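Local coordinates for dally-like, isoform A (Drosophila melanogaster, PDB 6XTZ), which is probably a cell-surface proteoglycan of the glypican family that binds Wnt and Hedgehog-family proteins, its ectodomain shielding the Wnt palmitoleate lipid, at residues A[258-263]-A[507-512]. The protein carries 5 engineered substitutions. Sequence-based numbering, arbitrary orientation.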
loop_
_atom_site.group_PDB
_atom_site.type_symbol
_atom_site.label_atom_id
_atom_site.label_comp_id
_atom_site.label_asym_id
_atom_site.label_seq_id
_atom_site.Cartn_x
_atom_site.Cartn_y
_atom_site.Cartn_z
ATOM N N CYS A 258 -16.013 -17.446 -0.557
ATOM C CA CYS A 258 -16.694 -16.344 0.115
ATOM C C CYS A 258 -15.971 -15.024 -0.119
ATOM O O CYS A 258 -16.609 -13.981 -0.302
ATOM C CB CYS A 258 -16.808 -16.633 1.613
ATOM S SG CYS A 258 -18.127 -17.785 2.069
ATOM N N LEU A 259 -14.638 -15.051 -0.125
ATOM C CA LEU A 259 -13.824 -13.856 -0.308
ATOM C C LEU A 259 -13.231 -13.769 -1.710
ATOM O O LEU A 259 -12.194 -13.128 -1.905
ATOM C CB LEU A 259 -12.713 -13.811 0.740
ATOM C CG LEU A 259 -13.132 -14.020 2.196
ATOM C CD1 LEU A 259 -11.921 -13.911 3.114
ATOM C CD2 LEU A 259 -14.208 -13.022 2.600
ATOM N N HIS A 260 -13.872 -14.402 -2.696
ATOM C CA HIS A 260 -13.311 -14.427 -4.043
ATOM C C HIS A 260 -13.354 -13.065 -4.720
ATOM O O HIS A 260 -12.608 -12.844 -5.678
ATOM C CB HIS A 260 -14.041 -15.457 -4.906
ATOM C CG HIS A 260 -13.385 -15.702 -6.229
ATOM N ND1 HIS A 260 -12.091 -16.165 -6.342
ATOM C CD2 HIS A 260 -13.837 -15.538 -7.494
ATOM C CE1 HIS A 260 -11.778 -16.282 -7.620
ATOM N NE2 HIS A 260 -12.820 -15.907 -8.340
ATOM N N TYR A 261 -14.200 -12.148 -4.245
ATOM C CA TYR A 261 -14.209 -10.797 -4.791
ATOM C C TYR A 261 -12.895 -10.065 -4.553
ATOM O O TYR A 261 -12.694 -8.985 -5.120
ATOM C CB TYR A 261 -15.371 -9.995 -4.197
ATOM C CG TYR A 261 -15.278 -9.758 -2.705
ATOM C CD1 TYR A 261 -15.797 -10.677 -1.800
ATOM C CD2 TYR A 261 -14.685 -8.607 -2.200
ATOM C CE1 TYR A 261 -15.716 -10.460 -0.435
ATOM C CE2 TYR A 261 -14.602 -8.383 -0.839
ATOM C CZ TYR A 261 -15.117 -9.311 0.039
ATOM O OH TYR A 261 -15.033 -9.086 1.393
ATOM N N GLN A 262 -12.004 -10.623 -3.736
ATOM C CA GLN A 262 -10.701 -10.045 -3.451
ATOM C C GLN A 262 -9.591 -10.641 -4.309
ATOM O O GLN A 262 -8.413 -10.415 -4.016
ATOM C CB GLN A 262 -10.358 -10.233 -1.972
ATOM C CG GLN A 262 -11.374 -9.650 -1.013
ATOM C CD GLN A 262 -11.129 -10.079 0.420
ATOM O OE1 GLN A 262 -10.303 -10.949 0.687
ATOM N NE2 GLN A 262 -11.851 -9.470 1.350
ATOM N N HIS A 263 -9.938 -11.392 -5.357
ATOM C CA HIS A 263 -8.927 -12.131 -6.111
ATOM C C HIS A 263 -7.964 -11.190 -6.823
ATOM O O HIS A 263 -6.748 -11.247 -6.605
ATOM C CB HIS A 263 -9.594 -13.075 -7.112
ATOM C CG HIS A 263 -8.634 -13.996 -7.798
ATOM N ND1 HIS A 263 -8.144 -15.138 -7.201
ATOM C CD2 HIS A 263 -8.060 -13.936 -9.023
ATOM C CE1 HIS A 263 -7.319 -15.747 -8.033
ATOM N NE2 HIS A 263 -7.249 -15.038 -9.145
ATOM N N THR A 507 -21.102 -23.513 -7.370
ATOM C CA THR A 507 -21.591 -23.929 -8.680
ATOM C C THR A 507 -21.020 -23.045 -9.781
ATOM O O THR A 507 -20.386 -23.533 -10.724
ATOM C CB THR A 507 -23.122 -23.909 -8.703
ATOM O OG1 THR A 507 -23.590 -22.571 -8.490
ATOM C CG2 THR A 507 -23.680 -24.815 -7.616
ATOM N N GLY A 508 -21.229 -21.736 -9.675
ATOM C CA GLY A 508 -20.715 -20.815 -10.670
ATOM C C GLY A 508 -19.572 -19.964 -10.156
ATOM O O GLY A 508 -18.698 -20.456 -9.435
ATOM N N ASN A 509 -19.571 -18.687 -10.518
ATOM C CA ASN A 509 -18.542 -17.766 -10.051
ATOM C C ASN A 509 -18.861 -17.316 -8.631
ATOM O O ASN A 509 -19.891 -16.665 -8.416
ATOM C CB ASN A 509 -18.448 -16.560 -10.977
ATOM C CG ASN A 509 -17.362 -15.583 -10.560
ATOM O OD1 ASN A 509 -16.453 -15.929 -9.805
ATOM N ND2 ASN A 509 -17.453 -14.355 -11.054
ATOM N N PRO A 510 -18.019 -17.631 -7.643
ATOM C CA PRO A 510 -18.316 -17.215 -6.261
ATOM C C PRO A 510 -18.398 -15.712 -6.078
ATOM O O PRO A 510 -19.057 -15.255 -5.137
ATOM C CB PRO A 510 -17.151 -17.808 -5.453
ATOM C CG PRO A 510 -16.583 -18.884 -6.322
ATOM C CD PRO A 510 -16.782 -18.423 -7.732
ATOM N N ALA A 511 -17.755 -14.928 -6.939
ATOM C CA ALA A 511 -17.801 -13.475 -6.848
ATOM C C ALA A 511 -18.951 -12.957 -7.702
ATOM O O ALA A 511 -18.997 -13.212 -8.911
ATOM C CB ALA A 511 -16.474 -12.864 -7.295
ATOM N N SER A 512 -19.873 -12.234 -7.076
ATOM C CA SER A 512 -21.011 -11.676 -7.786
ATOM C C SER A 512 -20.638 -10.351 -8.444
ATOM O O SER A 512 -19.648 -9.703 -8.089
ATOM C CB SER A 512 -22.193 -11.475 -6.837
ATOM O OG SER A 512 -21.865 -10.565 -5.801
HETATM O O HOH W 1 -16.922 -13.347 -3.522
#
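Pro-510 O accepts a hydrogen bond from Asn-223 ND2 and can take a further one from a water 3.3 Å from Pro-510 O, though that water has more acceptors in reach than protons. The same water accepts a weak bond from Tyr-261 N (N to water O, 3.1 Å), so it probably bridges the two loops; no direct hydrogen bond joins them. The direct contact is mostly carbon packing, with one amide oxygen at the imidazole edge. His-260 carries it: with CG anti to the backbone N (chi1 -171°), its imidazole reaches over to 507-512. Its CB meets Pro-510 CB at 3.9 Å, while CD2 lies 3.8 Å from Ala-511 CB, a methyl that also sits 4.4 Å from Tyr-261 CB. Asn-509 OD1 comes up near the ring plane, 3.5 Å from His-260 CD2, with amide and ring 86° apart; OD1 also takes a weak Asx-turn bond from Ala-511 N, which would bias the amide's orientation. NE2 of the buried His-260 is hydrogen-bonded to Gly-501 N, consistent with a neutral ring protonated at ND1. Cys-258, just before this turn, is disulfide-bonded to Cys-226. This is loop-to-loop packing in the all-alpha, disulfide-bearing glypican core, joining the turn between helices 248-258 and 263-283 to the lead-in of helix 513-538.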